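Sensory box/GGDEF family protein (Vibrio cholerae serotype O1, PDB 6EIB) catalyses the joining of two GTP molecules into cyclic di-GMP, releasing diphosphate, through its magnesium-dependent GGDEF-type catalytic domain, and takes part in biofilm formation. Local coordinates at residues 7-17 and 74-85; 138-146 and 153-161. One frame throughout, in Å; residues are numbered along the deposited sequence.

How the interactions relate
Both contacts lay a helix against the five-stranded sheet of the GGDEF-type domain, one near each outer strand: interaction 1 joins helix 10-27 to the edge strand 73-76 and its hairpin partner 81-87, while interaction 2 joins helix 133-148 to the other edge strand, 154-157. Their centres lie 18 Å apart. Helix 133-148 connects them, since W14 and F17 rest on its I133. E81 OE2, hydrogen-bonded to Y137 OH, comes within 4.2 Å of D141 OD1, a like charge. Interaction 1 holds the GGEEF turn with E80, the predicted proton acceptor and a probable magnesium ligand alongside D37 and I38. Interaction 2 is more remote, the A143 side chain being about 11 Å from that of D37.

Interaction 1: 7-17 and 74-85; sequences LCNRRKLWADF and CGRVGGEEFIIV. With SO4 (sulfate ion), chain H; EDO (1,2-ethanediol), chain L.
F17 turns one face of its ring to V85, whose CG2 sits 3.6 Å from the ring centroid, 10° off the normal, a CH-pi contact. I83, two residues back on the same side of the hairpin, touches F17 CE2 (3.9 Å) and W14 CZ3 with its CD1, and its side chain crosses each of theirs at about a right angle. W14 also sets CZ2 against V77 CG1 (3.5 Å). L13 has CG anti to its backbone N (chi1 -177°), which directs the branch onto the hairpin: CD1 presses on I83 CG2 at 3.4 Å, a tight fit, and CG rests on G75 CA at 3.7 Å, where glycine leaves room for the leucine. Ahead of the helix, C8 and C74 form a disulfide with a chi3 of 94°, near the relaxed right angle, and R76 N donates to C8 O (2.9 Å). R76 reaches G79 O with both NE and NH2, bracing the GGEEF turn of this beta-hairpin, the signature motif of diguanylate cyclases. R10 NE binds a sulfate, probably from the crystallisation liquor. The chemistry divides: apolar packing seats the helix, whereas one covalent bond and one backbone hydrogen bond fasten its N-terminal approach to the edge strand.

Interaction 2: 138-146 and 153-161; sequences RRSDQALYK and NRCCIYRQS. With SO4 (sulfate ion), chain G; EDO (1,2-ethanediol), chain I.
Y158, just after the last strand of a beta-alpha-beta unit (strand 119-125, helix 133-148, strand 154-157), packs against R139, Q142 and A143 of the helix. Its CG stands anti to the backbone N (chi1 179°), which aims the ring along the helix towards R138. At the root, CB packs on A143 CB at 3.9 Å; the small alanine lets the chain come close, and its methyl also meets Y158 N. Next, CG faces R139 CB, and CD1 and CE1 lie under R139 CD, each at 3.5 Å. R139 CG stands over the ring centre, 3.8 Å from the centroid, in a CH-pi contact. A long arginine suits this place because its methylenes cover the aromatic face while its guanidinium continues to D130, S124 and S125. On the other flank CD2 passes R139 O, and CE2 meets Q142 OE1 at the ring edge (3.1 Å), the amide plane inclined 58° to the ring. Farther back, K146 brings its NZ near CD2 without a hydrogen bond to the strand segment. At the tip, OH donates to O1 of a sulfate, probably from the crystallisation liquor. That same oxygen also accepts from R138 NH2 and, at 3.0 Å and 160°, from Q142 NE2, so Q142 sets OE1 against the ring edge and NE2 on the anion.

Interaction 1: 7-17 and 74-85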
loop_
_atom_site.group_PDB
_atom_site.type_symbol
_atom_site.label_atom_id
_atom_site.label_comp_id
_atom_site.label_asym_id
_atom_site.label_seq_id
_atom_site.Cartn_x
_atom_site.Cartn_y
_atom_site.Cartn_z
ATOM N N LEU A 7 -12.382 -6.886 -1.123
ATOM C CA LEU A 7 -12.030 -5.481 -1.269
ATOM C C LEU A 7 -10.607 -5.294 -1.793
ATOM O O LEU A 7 -10.282 -4.224 -2.317
ATOM C CB LEU A 7 -12.188 -4.748 0.066
ATOM C CG LEU A 7 -13.614 -4.697 0.638
ATOM C CD1 LEU A 7 -13.605 -4.135 2.051
ATOM C CD2 LEU A 7 -14.542 -3.892 -0.274
ATOM N N CYS A 8 -9.768 -6.326 -1.704
ATOM C CA CYS A 8 -8.395 -6.170 -2.176
ATOM C C CYS A 8 -8.110 -7.078 -3.377
ATOM O O CYS A 8 -6.959 -7.467 -3.613
ATOM C CB CYS A 8 -7.385 -6.441 -1.045
ATOM S SG CYS A 8 -7.262 -5.120 0.230
ATOM N N ASN A 9 -9.153 -7.353 -4.157
ATOM C CA ASN A 9 -9.036 -8.194 -5.343
ATOM C C ASN A 9 -8.073 -7.551 -6.330
ATOM O O ASN A 9 -8.186 -6.358 -6.606
ATOM C CB ASN A 9 -10.409 -8.408 -5.996
ATOM C CG ASN A 9 -10.347 -9.314 -7.218
ATOM O OD1 ASN A 9 -10.310 -8.846 -8.367
ATOM N ND2 ASN A 9 -10.346 -10.623 -6.975
ATOM N N ARG A 10 -7.084 -8.320 -6.791
ATOM C CA ARG A 10 -6.060 -7.768 -7.686
ATOM C C ARG A 10 -6.625 -7.348 -9.036
ATOM O O ARG A 10 -6.305 -6.274 -9.569
ATOM C CB ARG A 10 -4.933 -8.794 -7.902
ATOM C CG ARG A 10 -3.846 -8.330 -8.851
ATOM C CD ARG A 10 -2.665 -9.303 -8.784
ATOM N NE ARG A 10 -3.120 -10.681 -8.933
ATOM C CZ ARG A 10 -3.440 -11.251 -10.095
ATOM N NH1 ARG A 10 -3.366 -10.562 -11.232
ATOM N NH2 ARG A 10 -3.856 -12.507 -10.123
ATOM N N ARG A 11 -7.433 -8.214 -9.618
ATOM C CA ARG A 11 -8.064 -7.914 -10.889
ATOM C C ARG A 11 -8.872 -6.607 -10.870
ATOM O O ARG A 11 -8.765 -5.788 -11.788
ATOM C CB ARG A 11 -8.957 -9.089 -11.289
ATOM C CG ARG A 11 -9.660 -8.897 -12.570
ATOM C CD ARG A 11 -10.537 -10.101 -12.891
ATOM N NE ARG A 11 -10.592 -10.297 -14.330
ATOM C CZ ARG A 11 -10.379 -11.449 -14.955
ATOM N NH1 ARG A 11 -10.119 -12.555 -14.266
ATOM N NH2 ARG A 11 -10.463 -11.494 -16.279
ATOM N N LYS A 12 -9.697 -6.430 -9.841
ATOM C CA LYS A 12 -10.556 -5.238 -9.741
ATOM C C LYS A 12 -9.712 -3.992 -9.522
ATOM O O LYS A 12 -10.061 -2.886 -9.958
ATOM C CB LYS A 12 -11.525 -5.376 -8.576
ATOM C CG LYS A 12 -12.767 -6.145 -8.857
ATOM C CD LYS A 12 -13.244 -6.752 -7.539
ATOM C CE LYS A 12 -14.279 -7.853 -7.757
ATOM N NZ LYS A 12 -14.646 -8.473 -6.439
ATOM N N LEU A 13 -8.621 -4.176 -8.779
ATOM C CA LEU A 13 -7.742 -3.064 -8.458
ATOM C C LEU A 13 -7.195 -2.438 -9.726
ATOM O O LEU A 13 -7.256 -1.202 -9.900
ATOM C CB LEU A 13 -6.585 -3.514 -7.534
ATOM C CG LEU A 13 -5.616 -2.405 -7.057
ATOM C CD1 LEU A 13 -4.584 -2.021 -8.086
ATOM C CD2 LEU A 13 -6.407 -1.129 -6.607
ATOM N N TRP A 14 -6.603 -3.259 -10.592
ATOM C CA TRP A 14 -5.966 -2.675 -11.757
ATOM C C TRP A 14 -6.986 -1.950 -12.624
ATOM O O TRP A 14 -6.713 -0.866 -13.142
ATOM C CB TRP A 14 -5.236 -3.722 -12.582
ATOM C CG TRP A 14 -4.040 -4.371 -11.914
ATOM C CD1 TRP A 14 -3.843 -5.720 -11.745
ATOM C CD2 TRP A 14 -2.879 -3.722 -11.357
ATOM N NE1 TRP A 14 -2.634 -5.949 -11.122
ATOM C CE2 TRP A 14 -2.013 -4.748 -10.889
ATOM C CE3 TRP A 14 -2.474 -2.386 -11.223
ATOM C CZ2 TRP A 14 -0.790 -4.478 -10.287
ATOM C CZ3 TRP A 14 -1.232 -2.122 -10.610
ATOM C CH2 TRP A 14 -0.409 -3.164 -10.168
ATOM N N ALA A 15 -8.151 -2.552 -12.795
ATOM C CA ALA A 15 -9.217 -1.914 -13.590
ATOM C C ALA A 15 -9.712 -0.632 -12.927
ATOM O O ALA A 15 -9.921 0.360 -13.609
ATOM C CB ALA A 15 -10.390 -2.877 -13.818
ATOM N N ASP A 16 -9.927 -0.644 -11.608
ATOM C CA ASP A 16 -10.349 0.580 -10.927
ATOM C C ASP A 16 -9.256 1.649 -11.040
ATOM O O ASP A 16 -9.535 2.836 -11.263
ATOM C CB ASP A 16 -10.685 0.301 -9.450
ATOM C CG ASP A 16 -12.026 -0.414 -9.276
ATOM O OD1 ASP A 16 -12.866 -0.307 -10.188
ATOM O OD2 ASP A 16 -12.237 -1.076 -8.240
ATOM N N PHE A 17 -8.010 1.224 -10.913
ATOM C CA PHE A 17 -6.876 2.139 -11.008
ATOM C C PHE A 17 -6.818 2.786 -12.409
ATOM O O PHE A 17 -6.612 3.999 -12.536
ATOM C CB PHE A 17 -5.579 1.365 -10.710
ATOM C CG PHE A 17 -4.391 2.230 -10.433
ATOM C CD1 PHE A 17 -4.499 3.609 -10.404
ATOM C CD2 PHE A 17 -3.145 1.639 -10.192
ATOM C CE1 PHE A 17 -3.379 4.405 -10.153
ATOM C CE2 PHE A 17 -2.016 2.407 -9.930
ATOM C CZ PHE A 17 -2.114 3.780 -9.921
ATOM N N CYS A 74 -8.125 -0.881 -3.029
ATOM C CA CYS A 74 -7.048 -1.711 -2.488
ATOM C C CYS A 74 -6.817 -2.928 -3.346
ATOM O O CYS A 74 -7.762 -3.488 -3.898
ATOM C CB CYS A 74 -7.389 -2.153 -1.053
ATOM S SG CYS A 74 -6.228 -3.456 -0.386
ATOM N N GLY A 75 -5.563 -3.383 -3.437
ATOM C CA GLY A 75 -5.304 -4.615 -4.152
ATOM C C GLY A 75 -4.102 -5.330 -3.551
ATOM O O GLY A 75 -3.094 -4.723 -3.206
ATOM N N ARG A 76 -4.238 -6.626 -3.389
ATOM C CA ARG A 76 -3.075 -7.418 -3.047
ATOM C C ARG A 76 -2.408 -7.778 -4.346
ATOM O O ARG A 76 -2.871 -8.682 -5.018
ATOM C CB ARG A 76 -3.486 -8.662 -2.283
ATOM C CG ARG A 76 -2.313 -9.465 -1.719
ATOM C CD ARG A 76 -2.812 -10.830 -1.304
ATOM N NE ARG A 76 -1.750 -11.628 -0.734
ATOM C CZ ARG A 76 -1.886 -12.907 -0.435
ATOM N NH1 ARG A 76 -3.048 -13.504 -0.681
ATOM N NH2 ARG A 76 -0.857 -13.579 0.093
ATOM N N VAL A 77 -1.306 -7.122 -4.691
ATOM C CA VAL A 77 -0.728 -7.363 -6.025
ATOM C C VAL A 77 0.425 -8.379 -6.045
ATOM O O VAL A 77 0.949 -8.752 -7.116
ATOM C CB VAL A 77 -0.252 -6.047 -6.652
ATOM C CG1 VAL A 77 -1.457 -5.136 -6.946
ATOM C CG2 VAL A 77 0.764 -5.347 -5.740
ATOM N N GLY A 78 0.816 -8.830 -4.867
ATOM C CA GLY A 78 1.813 -9.878 -4.756
ATOM C C GLY A 78 1.575 -10.643 -3.466
ATOM O O GLY A 78 0.668 -10.304 -2.685
ATOM N N GLY A 79 2.442 -11.611 -3.194
ATOM C CA GLY A 79 2.322 -12.405 -1.990
ATOM C C GLY A 79 2.154 -11.553 -0.745
ATOM O O GLY A 79 1.263 -11.833 0.061
ATOM N N GLU A 80 2.994 -10.530 -0.583
ATOM C CA GLU A 80 2.882 -9.666 0.595
ATOM C C GLU A 80 2.945 -8.178 0.218
ATOM O O GLU A 80 3.334 -7.344 1.031
ATOM C CB GLU A 80 3.971 -10.021 1.613
ATOM C CG GLU A 80 5.351 -9.503 1.264
ATOM C CD GLU A 80 6.271 -10.577 0.767
ATOM O OE1 GLU A 80 5.848 -11.757 0.667
ATOM O OE2 GLU A 80 7.439 -10.234 0.499
ATOM N N GLU A 81 2.571 -7.859 -1.028
ATOM C CA GLU A 81 2.629 -6.486 -1.504
ATOM C C GLU A 81 1.214 -6.010 -1.793
ATOM O O GLU A 81 0.421 -6.722 -2.396
ATOM C CB GLU A 81 3.497 -6.327 -2.765
ATOM C CG GLU A 81 3.706 -4.832 -3.178
ATOM C CD GLU A 81 4.419 -4.674 -4.546
ATOM O OE1 GLU A 81 5.248 -5.563 -4.848
ATOM O OE2 GLU A 81 4.106 -3.706 -5.322
ATOM N N PHE A 82 0.919 -4.811 -1.338
ATOM C CA PHE A 82 -0.379 -4.186 -1.560
ATOM C C PHE A 82 -0.205 -2.890 -2.260
ATOM O O PHE A 82 0.869 -2.268 -2.221
ATOM C CB PHE A 82 -1.123 -3.925 -0.231
ATOM C CG PHE A 82 -1.596 -5.166 0.444
ATOM C CD1 PHE A 82 -0.729 -5.924 1.249
ATOM C CD2 PHE A 82 -2.902 -5.597 0.267
ATOM C CE1 PHE A 82 -1.179 -7.086 1.870
ATOM C CE2 PHE A 82 -3.357 -6.746 0.874
ATOM C CZ PHE A 82 -2.500 -7.496 1.688
ATOM N N ILE A 83 -1.291 -2.460 -2.881
ATOM C CA ILE A 83 -1.334 -1.150 -3.447
ATOM C C ILE A 83 -2.624 -0.479 -2.969
ATOM O O ILE A 83 -3.671 -1.122 -2.905
ATOM C CB ILE A 83 -1.252 -1.265 -4.973
ATOM C CG1 ILE A 83 -1.238 0.087 -5.674
ATOM C CG2 ILE A 83 -2.445 -2.014 -5.471
ATOM C CD1 ILE A 83 -0.895 -0.107 -7.205
ATOM N N ILE A 84 -2.522 0.796 -2.613
ATOM C CA ILE A 84 -3.691 1.598 -2.289
ATOM C C ILE A 84 -3.744 2.776 -3.237
ATOM O O ILE A 84 -2.771 3.521 -3.384
ATOM C CB ILE A 84 -3.655 2.083 -0.845
ATOM C CG1 ILE A 84 -3.542 0.884 0.090
ATOM C CG2 ILE A 84 -4.935 2.895 -0.484
ATOM C CD1 ILE A 84 -3.205 1.285 1.501
ATOM N N VAL A 85 -4.905 2.951 -3.858
ATOM C CA VAL A 85 -5.095 4.049 -4.782
ATOM C C VAL A 85 -6.067 5.027 -4.212
ATOM O O VAL A 85 -7.175 4.628 -3.835
ATOM C CB VAL A 85 -5.604 3.539 -6.153
ATOM C CG1 VAL A 85 -5.970 4.733 -7.090
ATOM C CG2 VAL A 85 -4.546 2.608 -6.782
HETATM S S SO4 H . -1.748 -12.534 -5.592
HETATM O O1 SO4 H . -2.577 -13.421 -4.781
HETATM O O2 SO4 H . -0.887 -11.757 -4.713
HETATM O O3 SO4 H . -0.915 -13.311 -6.509
HETATM O O4 SO4 H . -2.611 -11.633 -6.349
HETATM C C1 EDO L . -7.942 -12.136 -18.072
HETATM O O1 EDO L . -7.639 -12.014 -16.678
HETATM C C2 EDO L . -8.567 -13.501 -18.336
HETATM O O2 EDO L . -9.939 -13.497 -17.915
HETATM O O HOH W 1 -10.605 -1.488 -3.413
HETATM O O HOH W 2 -9.676 -4.302 -5.341
#

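Interaction 2: 138-146 and 153-161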
loop_
_atom_site.group_PDB
_atom_site.type_symbol
_atom_site.label_atom_id
_atom_site.label_comp_id
_atom_site.label_asym_id
_atom_site.label_seq_id
_atom_site.Cartn_x
_atom_site.Cartn_y
_atom_site.Cartn_z
ATOM N N ARG A 138 5.429 2.531 -11.156
ATOM C CA ARG A 138 6.891 2.533 -11.238
ATOM C C ARG A 138 7.502 3.443 -10.165
ATOM O O ARG A 138 8.520 3.101 -9.525
ATOM C CB ARG A 138 7.347 2.966 -12.636
ATOM C CG ARG A 138 8.791 3.218 -12.713
ATOM C CD ARG A 138 9.180 3.711 -14.069
ATOM N NE ARG A 138 10.617 3.928 -14.092
ATOM C CZ ARG A 138 11.171 5.087 -13.763
ATOM N NH1 ARG A 138 10.390 6.117 -13.424
ATOM N NH2 ARG A 138 12.490 5.216 -13.800
ATOM N N ARG A 139 6.880 4.601 -9.944
ATOM C CA ARG A 139 7.411 5.552 -8.961
ATOM C C ARG A 139 7.111 5.106 -7.523
ATOM O O ARG A 139 7.973 5.221 -6.658
ATOM C CB ARG A 139 6.864 6.963 -9.220
ATOM C CG ARG A 139 7.408 7.634 -10.498
ATOM C CD ARG A 139 7.001 9.059 -10.557
ATOM N NE ARG A 139 5.548 9.164 -10.570
ATOM C CZ ARG A 139 4.827 9.354 -11.681
ATOM N NH1 ARG A 139 5.441 9.489 -12.853
ATOM N NH2 ARG A 139 3.499 9.444 -11.614
ATOM N N SER A 140 5.911 4.595 -7.247
ATOM C CA SER A 140 5.651 4.152 -5.876
ATOM C C SER A 140 6.465 2.898 -5.589
ATOM O O SER A 140 6.945 2.721 -4.482
ATOM C CB SER A 140 4.158 3.921 -5.595
ATOM O OG SER A 140 3.586 2.864 -6.346
ATOM N N ASP A 141 6.625 2.032 -6.590
ATOM C CA ASP A 141 7.409 0.819 -6.408
ATOM C C ASP A 141 8.861 1.195 -6.128
ATOM O O ASP A 141 9.524 0.579 -5.266
ATOM C CB ASP A 141 7.279 -0.091 -7.650
ATOM C CG ASP A 141 7.881 -1.501 -7.442
ATOM O OD1 ASP A 141 7.845 -2.020 -6.308
ATOM O OD2 ASP A 141 8.402 -2.086 -8.432
ATOM N N GLN A 142 9.378 2.205 -6.827
ATOM C CA GLN A 142 10.780 2.594 -6.618
ATOM C C GLN A 142 11.021 3.242 -5.259
ATOM O O GLN A 142 12.046 3.016 -4.604
ATOM C CB GLN A 142 11.243 3.571 -7.714
ATOM C CG GLN A 142 12.737 3.771 -7.715
ATOM C CD GLN A 142 13.185 4.922 -8.586
ATOM O OE1 GLN A 142 13.523 5.994 -8.076
ATOM N NE2 GLN A 142 13.167 4.726 -9.905
ATOM N N ALA A 143 10.041 4.021 -4.821
ATOM C CA ALA A 143 10.063 4.639 -3.506
ATOM C C ALA A 143 9.965 3.573 -2.446
ATOM O O ALA A 143 10.552 3.711 -1.384
ATOM C CB ALA A 143 8.873 5.708 -3.355
ATOM N N LEU A 144 9.193 2.518 -2.701
ATOM C CA LEU A 144 9.137 1.409 -1.758
ATOM C C LEU A 144 10.507 0.757 -1.586
ATOM O O LEU A 144 11.018 0.585 -0.464
ATOM C CB LEU A 144 8.094 0.384 -2.245
ATOM C CG LEU A 144 8.061 -1.007 -1.591
ATOM C CD1 LEU A 144 7.758 -0.958 -0.055
ATOM C CD2 LEU A 144 6.965 -1.853 -2.254
ATOM N N TYR A 145 11.162 0.450 -2.704
ATOM C CA TYR A 145 12.473 -0.182 -2.619
ATOM C C TYR A 145 13.530 0.773 -2.080
ATOM O O TYR A 145 14.520 0.338 -1.445
ATOM C CB TYR A 145 12.846 -0.837 -3.986
ATOM C CG TYR A 145 12.124 -2.180 -4.063
ATOM C CD1 TYR A 145 10.756 -2.239 -4.318
ATOM C CD2 TYR A 145 12.797 -3.383 -3.769
ATOM C CE1 TYR A 145 10.065 -3.430 -4.318
ATOM C CE2 TYR A 145 12.109 -4.611 -3.776
ATOM C CZ TYR A 145 10.739 -4.622 -4.042
ATOM O OH TYR A 145 10.004 -5.807 -4.058
ATOM N N LYS A 146 13.348 2.064 -2.316
ATOM C CA LYS A 146 14.245 3.054 -1.721
ATOM C C LYS A 146 14.070 3.016 -0.180
ATOM O O LYS A 146 15.051 3.014 0.585
ATOM C CB LYS A 146 13.928 4.425 -2.309
ATOM C CG LYS A 146 14.849 5.590 -1.983
ATOM C CD LYS A 146 14.255 6.902 -2.578
ATOM C CE LYS A 146 13.799 6.735 -4.061
ATOM N NZ LYS A 146 12.872 7.830 -4.607
ATOM N N ASN A 153 10.359 -1.355 8.304
ATOM C CA ASN A 153 9.630 -0.272 8.985
ATOM C C ASN A 153 10.054 1.134 8.505
ATOM O O ASN A 153 10.526 1.952 9.313
ATOM C CB ASN A 153 9.799 -0.388 10.501
ATOM C CG ASN A 153 8.798 0.475 11.253
ATOM O OD1 ASN A 153 7.670 0.701 10.759
ATOM N ND2 ASN A 153 9.158 0.896 12.480
ATOM N N ARG A 154 9.896 1.387 7.185
ATOM C CA ARG A 154 10.308 2.644 6.532
ATOM C C ARG A 154 9.309 3.087 5.451
ATOM O O ARG A 154 8.738 2.267 4.750
ATOM C CB ARG A 154 11.684 2.506 5.870
ATOM C CG ARG A 154 12.866 2.184 6.845
ATOM C CD ARG A 154 13.159 3.385 7.745
ATOM N NE ARG A 154 14.413 3.259 8.487
ATOM C CZ ARG A 154 14.515 2.664 9.672
ATOM N NH1 ARG A 154 13.437 2.137 10.250
ATOM N NH2 ARG A 154 15.689 2.600 10.281
ATOM N N CYS A 155 9.162 4.397 5.302
ATOM C CA CYS A 155 8.286 4.973 4.293
ATOM C C CYS A 155 9.033 6.004 3.475
ATOM O O CYS A 155 9.825 6.774 4.018
ATOM C CB CYS A 155 7.062 5.622 4.932
ATOM S SG CYS A 155 5.814 4.451 5.391
ATOM N N CYS A 156 8.783 6.025 2.165
ATOM C CA CYS A 156 9.431 7.000 1.291
ATOM C C CYS A 156 8.459 7.571 0.264
ATOM O O CYS A 156 7.630 6.861 -0.289
ATOM C CB CYS A 156 10.625 6.381 0.552
ATOM S SG CYS A 156 12.162 6.392 1.495
ATOM N N ILE A 157 8.578 8.863 -0.001
ATOM C CA ILE A 157 7.832 9.446 -1.113
ATOM C C ILE A 157 8.764 9.520 -2.332
ATOM O O ILE A 157 9.952 9.821 -2.197
ATOM C CB ILE A 157 7.291 10.816 -0.751
ATOM C CG1 ILE A 157 6.371 11.357 -1.840
ATOM C CG2 ILE A 157 8.409 11.776 -0.513
ATOM C CD1 ILE A 157 5.625 12.566 -1.329
ATOM N N TYR A 158 8.270 9.189 -3.515
ATOM C CA TYR A 158 9.148 9.301 -4.687
ATOM C C TYR A 158 9.499 10.733 -5.037
ATOM O O TYR A 158 8.620 11.576 -5.158
ATOM C CB TYR A 158 8.520 8.638 -5.908
ATOM C CG TYR A 158 9.380 8.765 -7.144
ATOM C CD1 TYR A 158 9.266 9.885 -7.981
ATOM C CD2 TYR A 158 10.302 7.793 -7.475
ATOM C CE1 TYR A 158 10.043 10.025 -9.108
ATOM C CE2 TYR A 158 11.089 7.920 -8.612
ATOM C CZ TYR A 158 10.952 9.041 -9.419
ATOM O OH TYR A 158 11.724 9.183 -10.553
ATOM N N ARG A 159 10.785 10.973 -5.255
ATOM C CA ARG A 159 11.294 12.218 -5.817
ATOM C C ARG A 159 12.285 11.896 -6.937
ATOM O O ARG A 159 12.992 10.887 -6.890
ATOM C CB ARG A 159 11.951 13.108 -4.757
ATOM C CG ARG A 159 10.992 13.659 -3.728
ATOM C CD ARG A 159 9.847 14.390 -4.423
ATOM N NE ARG A 159 8.859 14.899 -3.474
ATOM C CZ ARG A 159 7.645 15.336 -3.805
ATOM N NH1 ARG A 159 7.244 15.329 -5.075
ATOM N NH2 ARG A 159 6.826 15.777 -2.854
ATOM N N GLN A 160 12.348 12.784 -7.919
ATOM C CA GLN A 160 13.241 12.636 -9.058
ATOM C C GLN A 160 14.587 13.242 -8.705
ATOM O O GLN A 160 15.570 13.063 -9.421
ATOM C CB GLN A 160 12.635 13.342 -10.282
ATOM C CG GLN A 160 13.388 13.200 -11.599
ATOM C CD GLN A 160 13.262 11.814 -12.186
ATOM O OE1 GLN A 160 14.042 10.923 -11.855
ATOM N NE2 GLN A 160 12.268 11.618 -13.051
ATOM N N SER A 161 14.638 13.914 -7.558
ATOM C CA SER A 161 15.879 14.487 -7.048
ATOM C C SER A 161 16.916 13.413 -6.684
ATOM O O SER A 161 16.646 12.205 -6.752
ATOM C CB SER A 161 15.588 15.361 -5.831
ATOM O OG SER A 161 15.468 14.569 -4.664
HETATM S S SO4 G . 14.158 7.810 -12.645
HETATM O O1 SO4 G . 13.267 7.036 -11.792
HETATM O O2 SO4 G . 15.127 8.502 -11.803
HETATM O O3 SO4 G . 14.884 6.909 -13.541
HETATM O O4 SO4 G . 13.364 8.770 -13.404
HETATM C C1 EDO I . 12.074 -0.198 13.872
HETATM O O1 EDO I . 10.728 -0.535 13.541
HETATM C C2 EDO I . 12.761 -1.498 14.226
HETATM O O2 EDO I . 12.893 -2.281 13.033
#